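Bpsl2520 (Burkholderia pseudomallei K96243, PDB 6F03) is of unknown function but is a putatively exported DUF2059-family antigen, almost wholly helical and assembled here as a dimer. Local coordinates at residues D41-I46 with A128-Y133; K57-I62 with Q120-A125; Q72-I77 with P106-G111; D80-N85 with K91-A96; T146-S151 with R155-V160. All blocks are in the same frame, centred on the assembly; numbering follows the deposited sequence.

In the fold
An elongated, all-helical chain shows how a few crossings can organise long helices. Along the sequence, contacts 1 to 4 lie one within another: contact 1 closes the widest loop, contact 4 the tightest. Contact 5 follows in series. Contacts 1 and 2 share helix 119-136, touch through Q129 and V59, and have centres about 15 Å apart. Contacts 3 and 4, about 16 Å between centres, are successive layers of one hairpin between helices 55-84 and 90-111. Helix 55-84 therefore joins contacts 2, 3 and 4. Contacts 4 and 5 are the farthest apart, with centres about 54 Å from each other and on opposite sides of the chain's centre. All five touch the second subunit, so each intrachain crossing also borders the dimer interface.

Contact 1. Residues D41-I46 with A128-Y133; sequences DKKAAI and AQYDAY
K43 stays extended through chi3 and then bends at its last torsion (chi4 64°), which folds NZ back over the ring of Y130. This happens where helix 40-52 crosses helix 119-136 in the all-helical fold, with the local axes 10.5 Å apart and their directions at 116°. The result is a cation-pi contact: NZ of K43 lies 4.3 Å from the ring centroid of Y130, over one face and offset toward the rim. I46 comes at the same ring by another branch. Its CG2, held anti to the backbone N, reaches CD2 of Y130 at 3.5 Å in an oblique approach, while CD1 of I46 turns to CB of Y133. The Y133 ring leads away, and its hydroxyl bonds Q161 of the second subunit. K42 adds a polar tie, its ammonium bonding the carbonyls of A134 and Y137. In the plane of the Y130 ring, the carbonyl O of K43 sits at the edge, 3.7 Å from CE2 of Y130.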
# COMPACT_ATOMS: atom_id res chain seq x y z
N ASP B 41 28.88 -13.02 -14.57
CA ASP B 41 29.35 -12.86 -13.20
C ASP B 41 28.35 -12.08 -12.36
O ASP B 41 28.20 -12.35 -11.16
CB ASP B 41 30.72 -12.17 -13.18
CG ASP B 41 31.81 -13.03 -13.79
OD1 ASP B 41 31.69 -14.28 -13.72
OD2 ASP B 41 32.78 -12.46 -14.36
N LYS B 42 27.64 -11.14 -12.99
CA LYS B 42 26.57 -10.43 -12.29
C LYS B 42 25.38 -11.35 -12.00
O LYS B 42 24.81 -11.31 -10.91
CB LYS B 42 26.14 -9.20 -13.09
CG LYS B 42 25.21 -8.27 -12.32
CD LYS B 42 25.09 -6.92 -13.01
CE LYS B 42 24.38 -5.93 -12.12
NZ LYS B 42 24.24 -4.59 -12.76
N LYS B 43 24.99 -12.19 -12.97
CA LYS B 43 23.90 -13.12 -12.74
C LYS B 43 24.20 -14.04 -11.55
O LYS B 43 23.35 -14.22 -10.66
CB LYS B 43 23.63 -13.95 -14.00
CG LYS B 43 22.42 -14.89 -13.88
CD LYS B 43 22.17 -15.70 -15.16
CE LYS B 43 21.11 -16.80 -14.95
NZ LYS B 43 19.75 -16.31 -14.63
N ALA B 44 25.40 -14.62 -11.52
CA ALA B 44 25.74 -15.51 -10.42
C ALA B 44 25.75 -14.77 -9.09
O ALA B 44 25.39 -15.35 -8.06
CB ALA B 44 27.09 -16.17 -10.68
N ALA B 45 26.14 -13.50 -9.08
CA ALA B 45 26.11 -12.76 -7.82
C ALA B 45 24.67 -12.52 -7.38
O ALA B 45 24.34 -12.67 -6.19
CB ALA B 45 26.87 -11.43 -7.98
N ILE B 46 23.79 -12.18 -8.32
CA ILE B 46 22.40 -11.95 -7.97
C ILE B 46 21.75 -13.24 -7.48
O ILE B 46 20.95 -13.23 -6.53
CB ILE B 46 21.64 -11.33 -9.15
CG1 ILE B 46 22.12 -9.89 -9.36
CG2 ILE B 46 20.17 -11.40 -8.88
CD1 ILE B 46 21.69 -9.25 -10.70
N ALA B 128 11.77 -11.08 -12.88
CA ALA B 128 11.63 -9.66 -12.56
C ALA B 128 12.56 -9.24 -11.43
O ALA B 128 13.10 -8.13 -11.44
CB ALA B 128 10.17 -9.33 -12.22
N GLN B 129 12.79 -10.12 -10.44
CA GLN B 129 13.73 -9.77 -9.38
C GLN B 129 15.16 -9.68 -9.90
O GLN B 129 15.89 -8.73 -9.56
CB GLN B 129 13.64 -10.79 -8.23
CG GLN B 129 12.32 -10.72 -7.44
CD GLN B 129 12.15 -11.89 -6.46
OE1 GLN B 129 12.48 -13.04 -6.78
NE2 GLN B 129 11.65 -11.60 -5.26
N TYR B 130 15.59 -10.63 -10.74
CA TYR B 130 16.92 -10.50 -11.34
C TYR B 130 17.06 -9.17 -12.05
O TYR B 130 18.04 -8.43 -11.84
CB TYR B 130 17.18 -11.64 -12.34
CG TYR B 130 17.77 -12.89 -11.74
CD1 TYR B 130 16.95 -13.89 -11.19
CD2 TYR B 130 19.15 -13.09 -11.73
CE1 TYR B 130 17.50 -15.06 -10.63
CE2 TYR B 130 19.71 -14.24 -11.18
CZ TYR B 130 18.88 -15.22 -10.63
OH TYR B 130 19.46 -16.35 -10.09
N ASP B 131 16.08 -8.85 -12.91
CA ASP B 131 16.15 -7.63 -13.72
C ASP B 131 16.15 -6.39 -12.84
O ASP B 131 16.95 -5.46 -13.07
CB ASP B 131 14.98 -7.60 -14.72
CG ASP B 131 15.12 -8.66 -15.82
OD1 ASP B 131 16.26 -9.14 -16.06
OD2 ASP B 131 14.07 -9.05 -16.43
N ALA B 132 15.31 -6.35 -11.81
CA ALA B 132 15.30 -5.18 -10.94
C ALA B 132 16.65 -4.99 -10.24
O ALA B 132 17.17 -3.87 -10.15
CB ALA B 132 14.17 -5.28 -9.92
N TYR B 133 17.25 -6.08 -9.71
CA TYR B 133 18.53 -5.91 -9.03
C TYR B 133 19.63 -5.52 -10.00
O TYR B 133 20.47 -4.68 -9.68
CB TYR B 133 18.93 -7.19 -8.27
CG TYR B 133 18.31 -7.20 -6.90
CD1 TYR B 133 18.88 -6.46 -5.86
CD2 TYR B 133 17.11 -7.88 -6.66
CE1 TYR B 133 18.29 -6.44 -4.59
CE2 TYR B 133 16.51 -7.87 -5.41
CZ TYR B 133 17.10 -7.15 -4.38
OH TYR B 133 16.49 -7.12 -3.15

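Contact 2. Residues K57-I62 with Q120-A125; sequences KLVSAI and QFTNDA
V59 and A125 form the close part of this helix crossing, where a branched side chain meets a methyl. Both methyls of V59 bear on the one carbon of A125: CG1 and CG2 of V59 each lie 3.8 Å from CB of A125, so the alanine methyl is straddled by the fork of the valine. With chi1 of V59 at 166°, CG1 is anti to the backbone N and also reaches across to T122, 4.1 Å from its CA. With only a methyl at A125, the CA atoms of V59 and A125 are 6.3 Å apart, the nearest pair across the segments, while the local axes stay 10.0 Å apart.

Away from this pair the fit slackens. On one flank, CG2 of T122 stands 4.2 Å from CG1 of V59, at the partly exposed margin. On the other, CG2 of I62 meets the F121 ring at its edge, near the ring plane, 4.4 Å from CZ of F121. That ring is held more by other partners: F116 and, from the second subunit, Y176 both make edge-to-face pairs with it, and L172 of the second subunit packs on F121 and A125. Segments 57-62 and 120-125, whose local axes are inclined at 122°, thus make a small apolar crossing of two helices in an all-helical fold, with the second subunit packing against it.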
# COMPACT_ATOMS: atom_id res chain seq x y z
N LYS B 57 10.12 -16.48 -0.88
CA LYS B 57 9.14 -15.99 0.07
C LYS B 57 8.58 -14.65 -0.38
O LYS B 57 7.37 -14.41 -0.30
CB LYS B 57 9.80 -15.89 1.45
CG LYS B 57 8.90 -15.46 2.56
CD LYS B 57 9.76 -15.19 3.77
CE LYS B 57 8.92 -15.09 5.00
NZ LYS B 57 8.32 -16.41 5.15
N LEU B 58 9.43 -13.77 -0.92
CA LEU B 58 8.95 -12.47 -1.40
C LEU B 58 8.02 -12.61 -2.61
O LEU B 58 7.02 -11.89 -2.71
CB LEU B 58 10.14 -11.56 -1.76
CG LEU B 58 11.22 -11.36 -0.69
CD1 LEU B 58 12.38 -10.50 -1.24
CD2 LEU B 58 10.65 -10.76 0.59
N VAL B 59 8.34 -13.51 -3.54
CA VAL B 59 7.43 -13.78 -4.65
C VAL B 59 6.08 -14.22 -4.11
O VAL B 59 5.03 -13.74 -4.55
CB VAL B 59 8.03 -14.82 -5.60
CG1 VAL B 59 6.93 -15.36 -6.57
CG2 VAL B 59 9.20 -14.21 -6.39
N SER B 60 6.08 -15.14 -3.14
CA SER B 60 4.83 -15.64 -2.57
C SER B 60 3.97 -14.49 -2.04
O SER B 60 2.75 -14.47 -2.27
CB SER B 60 5.15 -16.66 -1.48
OG SER B 60 3.99 -17.02 -0.77
N ALA B 61 4.60 -13.50 -1.39
CA ALA B 61 3.84 -12.37 -0.87
C ALA B 61 3.30 -11.48 -1.98
O ALA B 61 2.28 -10.82 -1.79
CB ALA B 61 4.69 -11.55 0.08
N ILE B 62 4.01 -11.38 -3.09
CA ILE B 62 3.53 -10.57 -4.20
C ILE B 62 2.35 -11.26 -4.88
O ILE B 62 1.39 -10.61 -5.28
CB ILE B 62 4.66 -10.30 -5.20
CG1 ILE B 62 5.77 -9.50 -4.54
CG2 ILE B 62 4.12 -9.61 -6.45
CD1 ILE B 62 7.01 -9.39 -5.37
N GLN B 120 4.08 -20.20 -13.98
CA GLN B 120 4.47 -19.15 -14.90
C GLN B 120 4.60 -17.81 -14.19
O GLN B 120 5.57 -17.06 -14.41
CB GLN B 120 3.45 -19.05 -16.04
CG GLN B 120 3.73 -17.99 -17.10
CD GLN B 120 2.54 -17.80 -18.07
OE1 GLN B 120 2.18 -18.71 -18.81
NE2 GLN B 120 1.93 -16.61 -18.04
N PHE B 121 3.65 -17.49 -13.31
CA PHE B 121 3.77 -16.24 -12.57
C PHE B 121 5.02 -16.25 -11.70
O PHE B 121 5.80 -15.30 -11.71
CB PHE B 121 2.54 -15.98 -11.71
CG PHE B 121 2.60 -14.65 -10.99
CD1 PHE B 121 2.33 -13.46 -11.68
CD2 PHE B 121 2.99 -14.57 -9.66
CE1 PHE B 121 2.40 -12.23 -11.06
CE2 PHE B 121 3.08 -13.33 -9.01
CZ PHE B 121 2.78 -12.15 -9.72
N THR B 122 5.22 -17.33 -10.92
CA THR B 122 6.40 -17.45 -10.06
C THR B 122 7.69 -17.29 -10.85
O THR B 122 8.60 -16.55 -10.42
CB THR B 122 6.36 -18.80 -9.35
OG1 THR B 122 5.21 -18.83 -8.52
CG2 THR B 122 7.61 -18.99 -8.47
N ASN B 123 7.81 -17.99 -11.98
CA ASN B 123 8.99 -17.85 -12.82
C ASN B 123 9.18 -16.41 -13.24
O ASN B 123 10.28 -15.85 -13.13
CB ASN B 123 8.88 -18.74 -14.05
CG ASN B 123 8.95 -20.21 -13.71
OD1 ASN B 123 9.32 -20.58 -12.60
ND2 ASN B 123 8.62 -21.06 -14.68
N ASP B 124 8.10 -15.77 -13.71
CA ASP B 124 8.20 -14.40 -14.20
C ASP B 124 8.60 -13.45 -13.08
O ASP B 124 9.43 -12.55 -13.28
CB ASP B 124 6.88 -13.97 -14.83
CG ASP B 124 6.67 -14.55 -16.21
OD1 ASP B 124 7.62 -15.13 -16.78
OD2 ASP B 124 5.55 -14.43 -16.74
N ALA B 125 8.06 -13.66 -11.88
CA ALA B 125 8.44 -12.81 -10.75
C ALA B 125 9.91 -13.03 -10.37
O ALA B 125 10.60 -12.08 -9.98
CB ALA B 125 7.52 -13.06 -9.56

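Contact 3. Residues Q72-I77 with P106-G111; sequences QLVPAI and PKLVDG
V74 meets L108 and V109 without any aromatic ring; the flat group at this contact is the peptide between L108 and V109. CG2 of V74 rests over one face of it, 3.7 Å from V109 N and equally far from the carbonyl carbon of L108. The other methyl takes the side-chain flank: CG1 of V74, anti to the backbone N with chi1 at 158°, lies 3.5 Å from CB of L108. V109 comes in at about a right angle, its CG2 reaching CB of V74 at 3.8 Å. One valine therefore wedges between two consecutive residues of the facing helix, joining helices 55-84 and 90-111 toward the open end of their hairpin, at the last turns of helix 90-111. Beside it, T184 of the second subunit packs on V74, and Q187 of that subunit on L108. K107, pointing away, makes a salt bridge with E191 of the same neighbouring subunit. Polar ties lie around the contact rather than across it, which implies that this small contact rests on apolar burial, completed by the second subunit.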
# COMPACT_ATOMS: atom_id res chain seq x y z
N GLN B 72 -10.70 -8.12 -4.74
CA GLN B 72 -11.38 -6.88 -4.37
C GLN B 72 -11.99 -6.17 -5.58
O GLN B 72 -12.91 -5.37 -5.39
CB GLN B 72 -10.43 -5.95 -3.63
CG GLN B 72 -10.22 -6.38 -2.20
CD GLN B 72 -9.14 -5.60 -1.48
OE1 GLN B 72 -8.84 -5.89 -0.32
NE2 GLN B 72 -8.55 -4.61 -2.15
N LEU B 73 -11.53 -6.48 -6.80
CA LEU B 73 -12.09 -5.87 -8.00
C LEU B 73 -13.37 -6.55 -8.49
O LEU B 73 -13.99 -6.03 -9.42
CB LEU B 73 -11.05 -5.88 -9.13
CG LEU B 73 -9.99 -4.78 -9.12
CD1 LEU B 73 -8.95 -5.02 -10.21
CD2 LEU B 73 -10.65 -3.42 -9.28
N VAL B 74 -13.74 -7.71 -7.93
CA VAL B 74 -14.88 -8.45 -8.47
C VAL B 74 -16.14 -7.61 -8.51
O VAL B 74 -16.78 -7.55 -9.57
CB VAL B 74 -15.08 -9.76 -7.68
CG1 VAL B 74 -16.53 -10.24 -7.87
CG2 VAL B 74 -14.14 -10.83 -8.21
N PRO B 75 -16.55 -6.92 -7.43
CA PRO B 75 -17.78 -6.11 -7.52
C PRO B 75 -17.78 -5.11 -8.67
O PRO B 75 -18.80 -4.98 -9.36
CB PRO B 75 -17.83 -5.41 -6.15
CG PRO B 75 -17.05 -6.31 -5.24
CD PRO B 75 -15.94 -6.85 -6.10
N ALA B 76 -16.66 -4.42 -8.90
CA ALA B 76 -16.61 -3.44 -9.99
C ALA B 76 -16.65 -4.11 -11.35
O ALA B 76 -17.23 -3.55 -12.29
CB ALA B 76 -15.38 -2.55 -9.86
N ILE B 77 -16.03 -5.29 -11.49
CA ILE B 77 -16.07 -5.97 -12.79
C ILE B 77 -17.48 -6.52 -13.05
O ILE B 77 -17.97 -6.49 -14.19
CB ILE B 77 -15.01 -7.07 -12.87
CG1 ILE B 77 -13.59 -6.51 -12.66
CG2 ILE B 77 -15.08 -7.79 -14.23
CD1 ILE B 77 -12.54 -7.61 -12.51
N PRO B 106 -19.78 -14.05 -4.64
CA PRO B 106 -18.99 -15.08 -3.95
C PRO B 106 -18.31 -16.05 -4.91
O PRO B 106 -17.20 -16.52 -4.63
CB PRO B 106 -20.03 -15.79 -3.07
CG PRO B 106 -21.13 -14.80 -2.90
CD PRO B 106 -21.18 -14.03 -4.19
N LYS B 107 -18.98 -16.39 -6.02
CA LYS B 107 -18.40 -17.31 -6.99
C LYS B 107 -17.26 -16.65 -7.78
O LYS B 107 -16.27 -17.31 -8.11
CB LYS B 107 -19.49 -17.81 -7.93
CG LYS B 107 -19.04 -18.72 -9.05
CD LYS B 107 -20.27 -19.19 -9.83
CE LYS B 107 -19.93 -20.14 -10.97
NZ LYS B 107 -21.19 -20.58 -11.66
N LEU B 108 -17.42 -15.37 -8.13
CA LEU B 108 -16.35 -14.67 -8.84
C LEU B 108 -15.15 -14.41 -7.94
O LEU B 108 -14.01 -14.57 -8.37
CB LEU B 108 -16.87 -13.36 -9.42
CG LEU B 108 -17.84 -13.44 -10.60
CD1 LEU B 108 -18.31 -12.06 -10.98
CD2 LEU B 108 -17.14 -14.10 -11.78
N VAL B 109 -15.41 -13.99 -6.70
CA VAL B 109 -14.35 -13.80 -5.73
C VAL B 109 -13.56 -15.09 -5.55
O VAL B 109 -12.32 -15.08 -5.51
CB VAL B 109 -14.93 -13.31 -4.39
CG1 VAL B 109 -13.96 -13.60 -3.24
CG2 VAL B 109 -15.23 -11.82 -4.47
N ASP B 110 -14.27 -16.22 -5.44
CA ASP B 110 -13.59 -17.50 -5.22
C ASP B 110 -12.65 -17.85 -6.38
O ASP B 110 -11.61 -18.47 -6.16
CB ASP B 110 -14.62 -18.61 -5.02
CG ASP B 110 -13.98 -19.99 -4.87
OD1 ASP B 110 -13.44 -20.31 -3.79
OD2 ASP B 110 -14.03 -20.75 -5.86
N GLY B 111 -13.01 -17.47 -7.60
CA GLY B 111 -12.21 -17.81 -8.76
C GLY B 111 -11.28 -16.73 -9.27
O GLY B 111 -10.61 -16.94 -10.29

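Contact 4. Residues D80-N85 with K91-A96; sequences DALSEN and KQKQAA
K93 delivers its ammonium to the end of helix 55-84, where three backbone carbonyls surround it. The firm bond goes from NZ of K93 to O of N85, at 2.8 Å; the angle at the carbonyl oxygen is 141° and the donor is tilted 19° from the carbonyl plane. Two weak bonds accompany it, from NZ of K93 to O of L82 at 3.1 Å and to O of S83 at 3.2 Å. Carbonyls at the last turn of a helix point past its end, and a positive charge placed there should also be favoured by the helix dipole.

Extended beyond CG, the lysine chain spans the gap between the helices. Its aliphatic part runs alongside L82 in the opposite sense, with CD1 of L82 3.9 Å from both CB and CG of K93. The N85 side chain brings OD1 to 3.8 Å from CE of K93, but the chief polar partners of OD1 are the backbone N atoms of T87 and L88, in an Asx turn that starts the connection. After that turn, OD1 of N89 accepts from N of Q92 at the start of the next helix. L82 carries the packing further onto V97 and L100 of helix 90-111. This is the closed end of the hairpin of helices 55-84 and 90-111, flanked by the second subunit, whose R185 forms a salt bridge with E84.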
# COMPACT_ATOMS: atom_id res chain seq x y z
N ASP B 80 -19.60 -3.72 -14.17
CA ASP B 80 -19.37 -3.40 -15.58
C ASP B 80 -20.03 -4.42 -16.52
O ASP B 80 -20.59 -4.04 -17.55
CB ASP B 80 -17.87 -3.31 -15.91
CG ASP B 80 -17.24 -2.00 -15.45
OD1 ASP B 80 -17.97 -1.04 -15.11
OD2 ASP B 80 -16.00 -1.90 -15.49
N ALA B 81 -19.92 -5.71 -16.21
CA ALA B 81 -20.55 -6.71 -17.08
C ALA B 81 -22.06 -6.53 -17.12
O ALA B 81 -22.69 -6.79 -18.15
CB ALA B 81 -20.19 -8.12 -16.61
N LEU B 82 -22.66 -6.12 -16.00
CA LEU B 82 -24.09 -5.89 -15.96
C LEU B 82 -24.46 -4.64 -16.74
O LEU B 82 -25.43 -4.64 -17.52
CB LEU B 82 -24.55 -5.77 -14.51
CG LEU B 82 -26.05 -5.52 -14.29
CD1 LEU B 82 -26.84 -6.72 -14.77
CD2 LEU B 82 -26.35 -5.20 -12.83
N SER B 83 -23.69 -3.56 -16.56
CA SER B 83 -23.98 -2.33 -17.28
C SER B 83 -23.82 -2.51 -18.78
O SER B 83 -24.57 -1.92 -19.57
CB SER B 83 -23.08 -1.21 -16.78
OG SER B 83 -23.08 -0.12 -17.69
N GLU B 84 -22.86 -3.31 -19.20
CA GLU B 84 -22.57 -3.43 -20.63
C GLU B 84 -23.26 -4.61 -21.29
O GLU B 84 -23.16 -4.74 -22.51
CB GLU B 84 -21.05 -3.51 -20.85
CG GLU B 84 -20.40 -2.14 -20.63
CD GLU B 84 -18.88 -2.17 -20.51
OE1 GLU B 84 -18.26 -3.24 -20.76
OE2 GLU B 84 -18.30 -1.11 -20.18
N ASN B 85 -23.93 -5.46 -20.52
CA ASN B 85 -24.69 -6.55 -21.13
C ASN B 85 -25.73 -5.98 -22.09
O ASN B 85 -26.35 -4.94 -21.84
CB ASN B 85 -25.36 -7.40 -20.05
CG ASN B 85 -26.51 -8.21 -20.61
OD1 ASN B 85 -27.60 -7.68 -20.81
ND2 ASN B 85 -26.26 -9.48 -20.92
N LYS B 91 -35.00 -2.72 -16.43
CA LYS B 91 -35.72 -3.24 -15.28
C LYS B 91 -35.22 -4.63 -14.88
O LYS B 91 -35.17 -4.96 -13.69
CB LYS B 91 -37.23 -3.28 -15.58
CG LYS B 91 -38.07 -3.82 -14.43
CD LYS B 91 -39.57 -3.84 -14.75
CE LYS B 91 -40.16 -2.43 -14.76
NZ LYS B 91 -39.96 -1.73 -13.45
N GLN B 92 -34.87 -5.46 -15.86
CA GLN B 92 -34.35 -6.79 -15.56
C GLN B 92 -32.98 -6.72 -14.90
O GLN B 92 -32.67 -7.52 -14.00
CB GLN B 92 -34.29 -7.62 -16.83
CG GLN B 92 -35.66 -8.00 -17.34
CD GLN B 92 -35.61 -8.47 -18.76
OE1 GLN B 92 -34.66 -8.17 -19.49
NE2 GLN B 92 -36.65 -9.17 -19.19
N LYS B 93 -32.15 -5.77 -15.33
CA LYS B 93 -30.84 -5.58 -14.72
C LYS B 93 -30.99 -5.13 -13.28
O LYS B 93 -30.35 -5.68 -12.38
CB LYS B 93 -30.01 -4.56 -15.52
CG LYS B 93 -29.56 -5.02 -16.91
CD LYS B 93 -28.75 -3.94 -17.62
CE LYS B 93 -28.21 -4.44 -18.96
NZ LYS B 93 -27.35 -3.44 -19.66
N GLN B 94 -31.88 -4.16 -13.04
CA GLN B 94 -32.06 -3.65 -11.69
C GLN B 94 -32.58 -4.74 -10.76
O GLN B 94 -32.18 -4.81 -9.59
CB GLN B 94 -33.03 -2.46 -11.73
CG GLN B 94 -33.06 -1.61 -10.48
CD GLN B 94 -31.77 -0.83 -10.30
OE1 GLN B 94 -30.97 -1.11 -9.41
NE2 GLN B 94 -31.55 0.16 -11.17
N ALA B 95 -33.44 -5.63 -11.28
CA ALA B 95 -33.98 -6.75 -10.52
C ALA B 95 -32.97 -7.89 -10.33
O ALA B 95 -33.14 -8.70 -9.41
CB ALA B 95 -35.23 -7.29 -11.20
N ALA B 96 -31.94 -7.98 -11.18
CA ALA B 96 -30.96 -9.04 -11.08
C ALA B 96 -29.91 -8.75 -10.01
O ALA B 96 -29.21 -9.68 -9.57
CB ALA B 96 -30.28 -9.28 -12.43

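Contact 5. Residues T146-S151 with R155-V160; sequences TTFYKS and RKFIQV
A sharp helix-to-helix corner turns at S151, which follows helix 139-150 and is the N-cap of helix 152-193; R155 lies one turn on. The first turn of the new helix is closed by R155 N, which donates to O of S151 at 2.9 Å in a nearly straight bond (167°). The serine hydroxyl serves both helices. OG donates to O of F148 at 2.6 Å, an oxygen that also accepts from S151 N, and it caps G154 N; a glycerol bound in the crystal is hydrogen-bonded to OG as well.

Inside the corner, aromatic rings meet. F148 turns its edge to the face of F157, a T-shaped pair with centroids 5.6 Å apart and planes at 67°; CE2 of F148 comes within 4.0 Å of CD2 of F157. Y149 also presents an edge, its CE1 being 4.0 Å from CD2 of F157. At about a right angle to Y149, the I158 side chain sets CG1 3.7 Å from CD1 of Y149. The rings continue into the dimer interface, since F148 stacks on F148 of the second subunit and F157 packs on Y149 of that subunit.

With one residue between the helices, a serine cap at the bend and local directions 77° apart, the geometry is that of an α-α corner with an aromatic inner face.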
# COMPACT_ATOMS: atom_id res chain seq x y z
N THR B 146 25.05 -9.10 -0.31
CA THR B 146 24.99 -10.49 0.12
C THR B 146 25.76 -10.69 1.42
O THR B 146 25.30 -11.42 2.32
CB THR B 146 25.52 -11.38 -0.99
OG1 THR B 146 24.81 -11.09 -2.20
CG2 THR B 146 25.34 -12.86 -0.65
N THR B 147 26.93 -10.08 1.53
CA THR B 147 27.69 -10.15 2.77
C THR B 147 26.88 -9.63 3.95
O THR B 147 26.79 -10.28 4.99
CB THR B 147 28.98 -9.35 2.65
OG1 THR B 147 29.84 -9.95 1.67
CG2 THR B 147 29.68 -9.28 4.03
N PHE B 148 26.24 -8.47 3.79
CA PHE B 148 25.43 -7.97 4.90
C PHE B 148 24.26 -8.91 5.20
O PHE B 148 23.96 -9.19 6.36
CB PHE B 148 24.95 -6.56 4.61
CG PHE B 148 23.85 -6.10 5.52
CD1 PHE B 148 24.14 -5.77 6.84
CD2 PHE B 148 22.54 -6.02 5.06
CE1 PHE B 148 23.13 -5.36 7.69
CE2 PHE B 148 21.51 -5.60 5.91
CZ PHE B 148 21.81 -5.27 7.23
N TYR B 149 23.58 -9.42 4.16
CA TYR B 149 22.39 -10.23 4.41
C TYR B 149 22.71 -11.57 5.07
O TYR B 149 21.89 -12.10 5.83
CB TYR B 149 21.61 -10.49 3.12
CG TYR B 149 20.76 -9.32 2.67
CD1 TYR B 149 19.80 -8.77 3.52
CD2 TYR B 149 20.86 -8.81 1.38
CE1 TYR B 149 18.99 -7.71 3.11
CE2 TYR B 149 20.05 -7.76 0.96
CZ TYR B 149 19.12 -7.22 1.84
OH TYR B 149 18.33 -6.20 1.45
N LYS B 150 23.87 -12.15 4.78
CA LYS B 150 24.31 -13.37 5.44
C LYS B 150 24.94 -13.12 6.81
O LYS B 150 25.10 -14.07 7.56
CB LYS B 150 25.29 -14.14 4.54
CG LYS B 150 24.62 -14.64 3.27
CD LYS B 150 25.37 -15.77 2.59
CE LYS B 150 24.74 -17.15 2.92
NZ LYS B 150 23.33 -17.32 2.38
N SER B 151 25.26 -11.89 7.17
CA SER B 151 25.79 -11.63 8.51
C SER B 151 24.69 -11.82 9.55
O SER B 151 23.50 -11.82 9.22
CB SER B 151 26.37 -10.22 8.59
OG SER B 151 25.35 -9.24 8.59
N ARG B 155 20.72 -11.25 8.84
CA ARG B 155 19.67 -12.26 9.01
C ARG B 155 18.57 -11.75 9.93
O ARG B 155 17.38 -11.96 9.65
CB ARG B 155 20.28 -13.55 9.53
CG ARG B 155 21.11 -14.25 8.48
CD ARG B 155 21.86 -15.41 9.05
NE ARG B 155 21.91 -16.47 8.04
CZ ARG B 155 22.95 -16.68 7.24
NH1 ARG B 155 24.02 -15.90 7.35
NH2 ARG B 155 22.93 -17.65 6.34
N LYS B 156 18.93 -11.08 11.03
CA LYS B 156 17.91 -10.44 11.87
C LYS B 156 17.10 -9.43 11.06
O LYS B 156 15.86 -9.44 11.10
CB LYS B 156 18.59 -9.78 13.07
CG LYS B 156 17.63 -9.13 14.07
CD LYS B 156 17.00 -10.20 14.96
CE LYS B 156 16.23 -9.60 16.15
NZ LYS B 156 17.10 -9.11 17.25
N PHE B 157 17.78 -8.57 10.29
CA PHE B 157 17.13 -7.52 9.51
C PHE B 157 16.06 -8.10 8.58
O PHE B 157 14.92 -7.62 8.54
CB PHE B 157 18.22 -6.77 8.72
CG PHE B 157 17.73 -5.70 7.77
CD1 PHE B 157 17.56 -4.39 8.19
CD2 PHE B 157 17.52 -5.99 6.42
CE1 PHE B 157 17.15 -3.37 7.28
CE2 PHE B 157 17.10 -4.98 5.51
CZ PHE B 157 16.92 -3.68 5.95
N ILE B 158 16.40 -9.18 7.88
CA ILE B 158 15.43 -9.81 7.00
C ILE B 158 14.16 -10.21 7.75
O ILE B 158 13.07 -10.21 7.18
CB ILE B 158 16.05 -11.05 6.32
CG1 ILE B 158 17.09 -10.63 5.29
CG2 ILE B 158 14.95 -11.94 5.72
CD1 ILE B 158 17.99 -11.81 4.85
N GLN B 159 14.28 -10.58 9.02
CA GLN B 159 13.12 -11.08 9.76
C GLN B 159 12.29 -9.98 10.42
O GLN B 159 11.07 -10.15 10.55
CB GLN B 159 13.52 -12.12 10.79
CG GLN B 159 14.09 -13.35 10.13
CD GLN B 159 14.33 -14.48 11.12
OE1 GLN B 159 15.28 -14.45 11.91
NE2 GLN B 159 13.45 -15.49 11.07
N VAL B 160 12.90 -8.90 10.90
CA VAL B 160 12.17 -7.94 11.72
C VAL B 160 11.99 -6.59 11.04
O VAL B 160 11.09 -5.83 11.44
CB VAL B 160 12.84 -7.74 13.09
CG1 VAL B 160 13.04 -9.09 13.80
CG2 VAL B 160 14.17 -6.99 12.95